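Local atomic coordinates of protein-arginine-phosphatase (Geobacillus stearothermophilus, PDB entry 4PIC), a protein that removes phosphate from phosphoarginine residues of proteins by hydrolysis and probably counteracts the protein arginine kinase McsB in the cell. Residues Ala20-Asn25 / Thr135-Leu140; Leu54-Ile59 / Val125-Arg130. One frame throughout, in Å; residues are numbered along the deposited sequence.

How the contacts relate
From the N terminus, the chain passes through strand 3-9 and the nucleophile Cys9 into helix 15-25, which carries the first half of contact 1. It then runs through strand 31-37 to the end of helix 48-56 and the turn after it, which make the first half of contact 2. Helix 123-150 supplies both second halves: Val125-Arg130 closes the inner loop of contact 2, and Thr135-Leu140, farther along, closes the outer loop of contact 1. Contact 2 is therefore nested within contact 1. Their centres lie about 12 Å apart, and Ala21 packs on Leu54 and Ile59, and Leu22 on Ile59, so helices 15-25, 48-56 and 123-150 form one cluster.

Contact 1 (Ala20-Asn25 / Thr135-Leu140); sequences AALLEN and TLIDRL
Ile137 packs against helix 15-25 at Leu22 and Leu23, giving one branch to each. Its CD1 comes up to Leu22 CB at 3.7 Å, the two side chains meeting at about a right angle. CG2 rests against the backbone of Leu23, 3.8 Å from its CA, and also touches Leu23 CB and CD1. The division follows from the first torsion of Ile137: CG1 stands anti to the carbonyl carbon (chi1 -71°), which leaves CG2 anti to the backbone N. One turn on, Leu140 meets Leu23 methyl to methyl, CD2 to CD2 at 4.0 Å, again roughly at right angles. In both of these leucines CG lies anti to the backbone N (chi1 179° in Leu23), which brings the CD2 methyls together between the helices. All four residues are buried, and the side chains that meet are all apolar. An alanine in place of Ile137 removes both branches and would probably leave a gap between the helices, with Leu22 CB and the CA and CB of Leu23 losing the methyls they pack on here.

The backbones come nearest at Leu23 and Ile137, whose CA atoms are 6.2 Å apart. The helix segments run in broadly the same direction, crossing at -41° with their axes 9.8 Å apart. Beside this apolar seam, Asp138 OD1 forms a salt bridge with Lys26 NZ, a second, polar tie from helix 123-150 to the chain around the end of helix 15-25. Leu22 also packs on Ile59. On the sheet side, Leu23 and Leu140 share Phe7 of strand 3-9; Leu23 also touches Ile5 of that strand and Val33 of strand 31-37, while Leu140 continues to Phe107 and Val108 of helix 104-109. The contact thus joins two helices to each other and to the central parallel sheet of the low molecular weight protein tyrosine phosphatase fold.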
loop_
_atom_site.group_PDB
_atom_site.type_symbol
_atom_site.label_atom_id
_atom_site.label_comp_id
_atom_site.label_asym_id
_atom_site.label_seq_id
_atom_site.Cartn_x
_atom_site.Cartn_y
_atom_site.Cartn_z
ATOM N N ALA A 20 -8.699 15.372 -7.483
ATOM C CA ALA A 20 -9.460 15.097 -8.693
ATOM C C ALA A 20 -10.632 16.055 -8.823
ATOM O O ALA A 20 -10.883 16.576 -9.910
ATOM C CB ALA A 20 -9.940 13.640 -8.715
ATOM N N ALA A 21 -11.329 16.310 -7.725
ATOM C CA ALA A 21 -12.481 17.204 -7.779
ATOM C C ALA A 21 -12.080 18.627 -8.135
ATOM O O ALA A 21 -12.769 19.297 -8.909
ATOM C CB ALA A 21 -13.253 17.182 -6.475
ATOM N N LEU A 22 -10.977 19.099 -7.557
ATOM C CA LEU A 22 -10.511 20.455 -7.835
ATOM C C LEU A 22 -10.129 20.604 -9.296
ATOM O O LEU A 22 -10.437 21.620 -9.917
ATOM C CB LEU A 22 -9.330 20.815 -6.930
ATOM C CG LEU A 22 -9.722 21.063 -5.476
ATOM C CD1 LEU A 22 -8.479 21.001 -4.612
ATOM C CD2 LEU A 22 -10.392 22.426 -5.363
ATOM N N LEU A 23 -9.469 19.602 -9.862
ATOM C CA LEU A 23 -9.044 19.726 -11.252
ATOM C C LEU A 23 -10.243 19.597 -12.180
ATOM O O LEU A 23 -10.385 20.379 -13.129
ATOM C CB LEU A 23 -7.964 18.690 -11.598
ATOM C CG LEU A 23 -7.453 18.694 -13.044
ATOM C CD1 LEU A 23 -6.933 20.079 -13.429
ATOM C CD2 LEU A 23 -6.382 17.619 -13.234
ATOM N N GLU A 24 -11.122 18.641 -11.895
ATOM C CA GLU A 24 -12.284 18.396 -12.739
ATOM C C GLU A 24 -13.200 19.613 -12.758
ATOM O O GLU A 24 -13.787 19.943 -13.795
ATOM C CB GLU A 24 -13.036 17.147 -12.256
ATOM C CG GLU A 24 -14.318 16.825 -13.020
ATOM C CD GLU A 24 -14.077 16.360 -14.449
ATOM O OE1 GLU A 24 -12.914 16.074 -14.814
ATOM O OE2 GLU A 24 -15.063 16.281 -15.215
ATOM N N ASN A 25 -13.288 20.307 -11.628
ATOM C CA ASN A 25 -14.130 21.502 -11.547
ATOM C C ASN A 25 -13.733 22.578 -12.551
ATOM O O ASN A 25 -14.567 23.387 -12.956
ATOM C CB ASN A 25 -14.112 22.098 -10.140
ATOM C CG ASN A 25 -15.310 22.988 -9.875
ATOM O OD1 ASN A 25 -16.447 22.620 -10.172
ATOM N ND2 ASN A 25 -15.059 24.157 -9.314
ATOM N N THR A 135 -3.787 25.432 -4.728
ATOM C CA THR A 135 -2.644 26.172 -5.242
ATOM C C THR A 135 -1.909 25.365 -6.295
ATOM O O THR A 135 -1.606 25.870 -7.385
ATOM C CB THR A 135 -1.682 26.533 -4.103
ATOM O OG1 THR A 135 -2.375 27.365 -3.161
ATOM C CG2 THR A 135 -0.463 27.273 -4.652
ATOM N N LEU A 136 -1.645 24.101 -5.983
ATOM C CA LEU A 136 -0.904 23.255 -6.909
ATOM C C LEU A 136 -1.699 22.924 -8.170
ATOM O O LEU A 136 -1.130 22.814 -9.263
ATOM C CB LEU A 136 -0.435 21.979 -6.213
ATOM C CG LEU A 136 0.575 22.220 -5.084
ATOM C CD1 LEU A 136 0.850 20.946 -4.318
ATOM C CD2 LEU A 136 1.879 22.791 -5.620
ATOM N N ILE A 137 -3.011 22.781 -8.033
ATOM C CA ILE A 137 -3.842 22.433 -9.174
ATOM C C ILE A 137 -4.050 23.635 -10.094
ATOM O O ILE A 137 -4.148 23.483 -11.321
ATOM C CB ILE A 137 -5.131 21.758 -8.711
ATOM C CG1 ILE A 137 -4.761 20.360 -8.197
ATOM C CG2 ILE A 137 -6.152 21.660 -9.826
ATOM C CD1 ILE A 137 -5.875 19.658 -7.539
ATOM N N ASP A 138 -4.060 24.836 -9.518
ATOM C CA ASP A 138 -4.052 26.045 -10.330
ATOM C C ASP A 138 -2.772 26.078 -11.166
ATOM O O ASP A 138 -2.812 26.368 -12.366
ATOM C CB ASP A 138 -4.156 27.305 -9.459
ATOM C CG ASP A 138 -5.552 27.528 -8.911
ATOM O OD1 ASP A 138 -6.502 26.866 -9.377
ATOM O OD2 ASP A 138 -5.704 28.390 -8.017
ATOM N N ARG A 139 -1.635 25.766 -10.545
ATOM C CA ARG A 139 -0.370 25.759 -11.283
ATOM C C ARG A 139 -0.357 24.649 -12.319
ATOM O O ARG A 139 0.176 24.819 -13.415
ATOM C CB ARG A 139 0.832 25.580 -10.352
ATOM C CG ARG A 139 0.820 26.440 -9.107
ATOM C CD ARG A 139 1.627 27.713 -9.210
ATOM N NE ARG A 139 1.690 28.360 -7.898
ATOM C CZ ARG A 139 1.698 29.673 -7.702
ATOM N NH1 ARG A 139 1.655 30.500 -8.737
ATOM N NH2 ARG A 139 1.753 30.160 -6.468
ATOM N N LEU A 140 -0.933 23.505 -11.974
ATOM C CA LEU A 140 -1.048 22.405 -12.922
ATOM C C LEU A 140 -1.861 22.809 -14.146
ATOM O O LEU A 140 -1.450 22.548 -15.285
ATOM C CB LEU A 140 -1.704 21.207 -12.240
ATOM C CG LEU A 140 -1.974 20.006 -13.139
ATOM C CD1 LEU A 140 -0.657 19.449 -13.606
ATOM C CD2 LEU A 140 -2.736 18.950 -12.357
#

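Contact 2 (Leu54-Ile59 / Val125-Arg130); sequences LKEKGI and VYRAAR
Glu56 receives two arginines of helix 123-150 in a salt-bridge network. Arg127 binds it side-on with two nitrogens: NE donates to Glu56 OE1 at 2.9 Å and NH2 to OE2 at 2.8 Å. Both oxygens use their syn lone pairs, and the two flat groups are nearly coplanar, 18° apart. Arg130 approaches differently. Its NH1 donates to Glu56 OE1 at 2.9 Å from above the carboxylate plane, the groups being turned 73° to each other. OE1 therefore accepts from both arginines, and water 1 also donates to it while accepting from Arg130 NH2. A further bond, from Arg130 NH1 to Val53 O, helps fix that guanidinium.

The nonpolar part comes from Lys57, whose chain, bent at chi2 (-48°), brings CE over one face of the Arg130 guanidinium, offset toward its rim and 3.4 Å from Arg130 NH2. Its ammonium NZ is 3.7 Å from the same NH2, a closeness of like charges probably eased by the salt bridge of Lys57 to Glu134.

Helix 48-56 ends in a Schellman motif: Ile59 N bonds to Leu54 O and Gly58 N to Lys55 O, with Gly58 at positive phi. Leu54 and Ile59 turn to Ala21 of helix 15-25, while Tyr126 meets His49 and Val53, so that helix 48-56 lies along the early turns of helix 123-150, and the salt bridges of Glu56 tie its C-terminal end there.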
loop_
_atom_site.group_PDB
_atom_site.type_symbol
_atom_site.label_atom_id
_atom_site.label_comp_id
_atom_site.label_asym_id
_atom_site.label_seq_id
_atom_site.Cartn_x
_atom_site.Cartn_y
_atom_site.Cartn_z
ATOM N N LEU A 54 -14.718 20.585 0.219
ATOM C CA LEU A 54 -15.025 20.798 -1.197
ATOM C C LEU A 54 -16.293 21.636 -1.353
ATOM O O LEU A 54 -16.344 22.536 -2.190
ATOM C CB LEU A 54 -15.138 19.482 -1.970
ATOM C CG LEU A 54 -13.806 18.749 -2.166
ATOM C CD1 LEU A 54 -14.059 17.367 -2.736
ATOM C CD2 LEU A 54 -12.853 19.545 -3.074
ATOM N N LYS A 55 -17.298 21.360 -0.537
ATOM C CA LYS A 55 -18.547 22.121 -0.578
ATOM C C LYS A 55 -18.293 23.612 -0.329
ATOM O O LYS A 55 -18.952 24.472 -0.930
ATOM C CB LYS A 55 -19.539 21.565 0.453
ATOM C CG LYS A 55 -20.955 22.120 0.332
ATOM C CD LYS A 55 -21.812 21.678 1.514
ATOM C CE LYS A 55 -23.295 21.881 1.232
ATOM N NZ LYS A 55 -23.827 20.849 0.291
ATOM N N GLU A 56 -17.322 23.926 0.527
ATOM C CA GLU A 56 -16.997 25.319 0.839
ATOM C C GLU A 56 -16.518 26.076 -0.395
ATOM O O GLU A 56 -16.621 27.306 -0.472
ATOM C CB GLU A 56 -15.920 25.399 1.920
ATOM C CG GLU A 56 -16.337 24.818 3.249
ATOM C CD GLU A 56 -15.196 24.715 4.245
ATOM O OE1 GLU A 56 -14.069 25.173 3.943
ATOM O OE2 GLU A 56 -15.439 24.182 5.345
ATOM N N LYS A 57 -15.958 25.344 -1.348
ATOM C CA LYS A 57 -15.495 25.941 -2.595
ATOM C C LYS A 57 -16.450 25.698 -3.763
ATOM O O LYS A 57 -16.075 25.879 -4.928
ATOM C CB LYS A 57 -14.089 25.438 -2.923
ATOM C CG LYS A 57 -13.043 25.876 -1.901
ATOM C CD LYS A 57 -13.165 27.377 -1.624
ATOM C CE LYS A 57 -12.056 27.895 -0.716
ATOM N NZ LYS A 57 -10.759 27.995 -1.438
ATOM N N GLY A 58 -17.676 25.298 -3.442
ATOM C CA GLY A 58 -18.726 25.113 -4.427
ATOM C C GLY A 58 -18.729 23.794 -5.168
ATOM O O GLY A 58 -19.413 23.643 -6.182
ATOM N N ILE A 59 -17.963 22.826 -4.673
ATOM C CA ILE A 59 -17.811 21.564 -5.375
ATOM C C ILE A 59 -18.595 20.474 -4.654
ATOM O O ILE A 59 -18.428 20.274 -3.451
ATOM C CB ILE A 59 -16.331 21.195 -5.486
ATOM C CG1 ILE A 59 -15.613 22.220 -6.368
ATOM C CG2 ILE A 59 -16.169 19.789 -6.054
ATOM C CD1 ILE A 59 -14.090 22.089 -6.343
ATOM N N VAL A 125 -7.544 20.284 9.138
ATOM C CA VAL A 125 -6.440 19.690 8.393
ATOM C C VAL A 125 -6.879 19.317 6.977
ATOM O O VAL A 125 -6.094 19.417 6.038
ATOM C CB VAL A 125 -5.823 18.486 9.122
ATOM C CG1 VAL A 125 -4.513 18.085 8.454
ATOM C CG2 VAL A 125 -5.575 18.847 10.579
ATOM N N TYR A 126 -8.130 18.894 6.819
ATOM C CA TYR A 126 -8.687 18.714 5.478
ATOM C C TYR A 126 -8.673 20.017 4.701
ATOM O O TYR A 126 -8.381 20.037 3.499
ATOM C CB TYR A 126 -10.117 18.186 5.548
ATOM C CG TYR A 126 -10.177 16.687 5.767
ATOM C CD1 TYR A 126 -10.095 16.146 7.048
ATOM C CD2 TYR A 126 -10.331 15.813 4.695
ATOM C CE1 TYR A 126 -10.146 14.775 7.245
ATOM C CE2 TYR A 126 -10.383 14.442 4.885
ATOM C CZ TYR A 126 -10.294 13.934 6.165
ATOM O OH TYR A 126 -10.344 12.571 6.383
ATOM N N ARG A 127 -8.985 21.116 5.379
ATOM C CA ARG A 127 -8.997 22.416 4.721
ATOM C C ARG A 127 -7.580 22.810 4.324
ATOM O O ARG A 127 -7.362 23.331 3.242
ATOM C CB ARG A 127 -9.636 23.479 5.625
ATOM C CG ARG A 127 -10.049 24.741 4.893
ATOM C CD ARG A 127 -10.834 25.687 5.797
ATOM N NE ARG A 127 -12.152 25.158 6.128
ATOM C CZ ARG A 127 -12.567 24.893 7.362
ATOM N NH1 ARG A 127 -11.762 25.109 8.395
ATOM N NH2 ARG A 127 -13.786 24.416 7.567
ATOM N N ALA A 128 -6.610 22.543 5.189
ATOM C CA ALA A 128 -5.215 22.843 4.892
ATOM C C ALA A 128 -4.757 22.076 3.650
ATOM O O ALA A 128 -4.092 22.644 2.758
ATOM C CB ALA A 128 -4.342 22.484 6.081
ATOM N N ALA A 129 -5.122 20.794 3.593
ATOM C CA ALA A 129 -4.791 19.953 2.443
ATOM C C ALA A 129 -5.467 20.483 1.179
ATOM O O ALA A 129 -4.842 20.581 0.121
ATOM C CB ALA A 129 -5.203 18.512 2.697
ATOM N N ARG A 130 -6.745 20.832 1.291
ATOM C CA ARG A 130 -7.470 21.393 0.162
ATOM C C ARG A 130 -6.783 22.651 -0.364
ATOM O O ARG A 130 -6.670 22.846 -1.570
ATOM C CB ARG A 130 -8.918 21.714 0.536
ATOM C CG ARG A 130 -9.744 22.185 -0.659
ATOM C CD ARG A 130 -10.930 23.014 -0.198
ATOM N NE ARG A 130 -10.468 24.263 0.400
ATOM C CZ ARG A 130 -11.155 24.980 1.286
ATOM N NH1 ARG A 130 -12.357 24.586 1.697
ATOM N NH2 ARG A 130 -10.629 26.095 1.768
HETATM O O HOH W 1 -12.704 27.478 3.230
#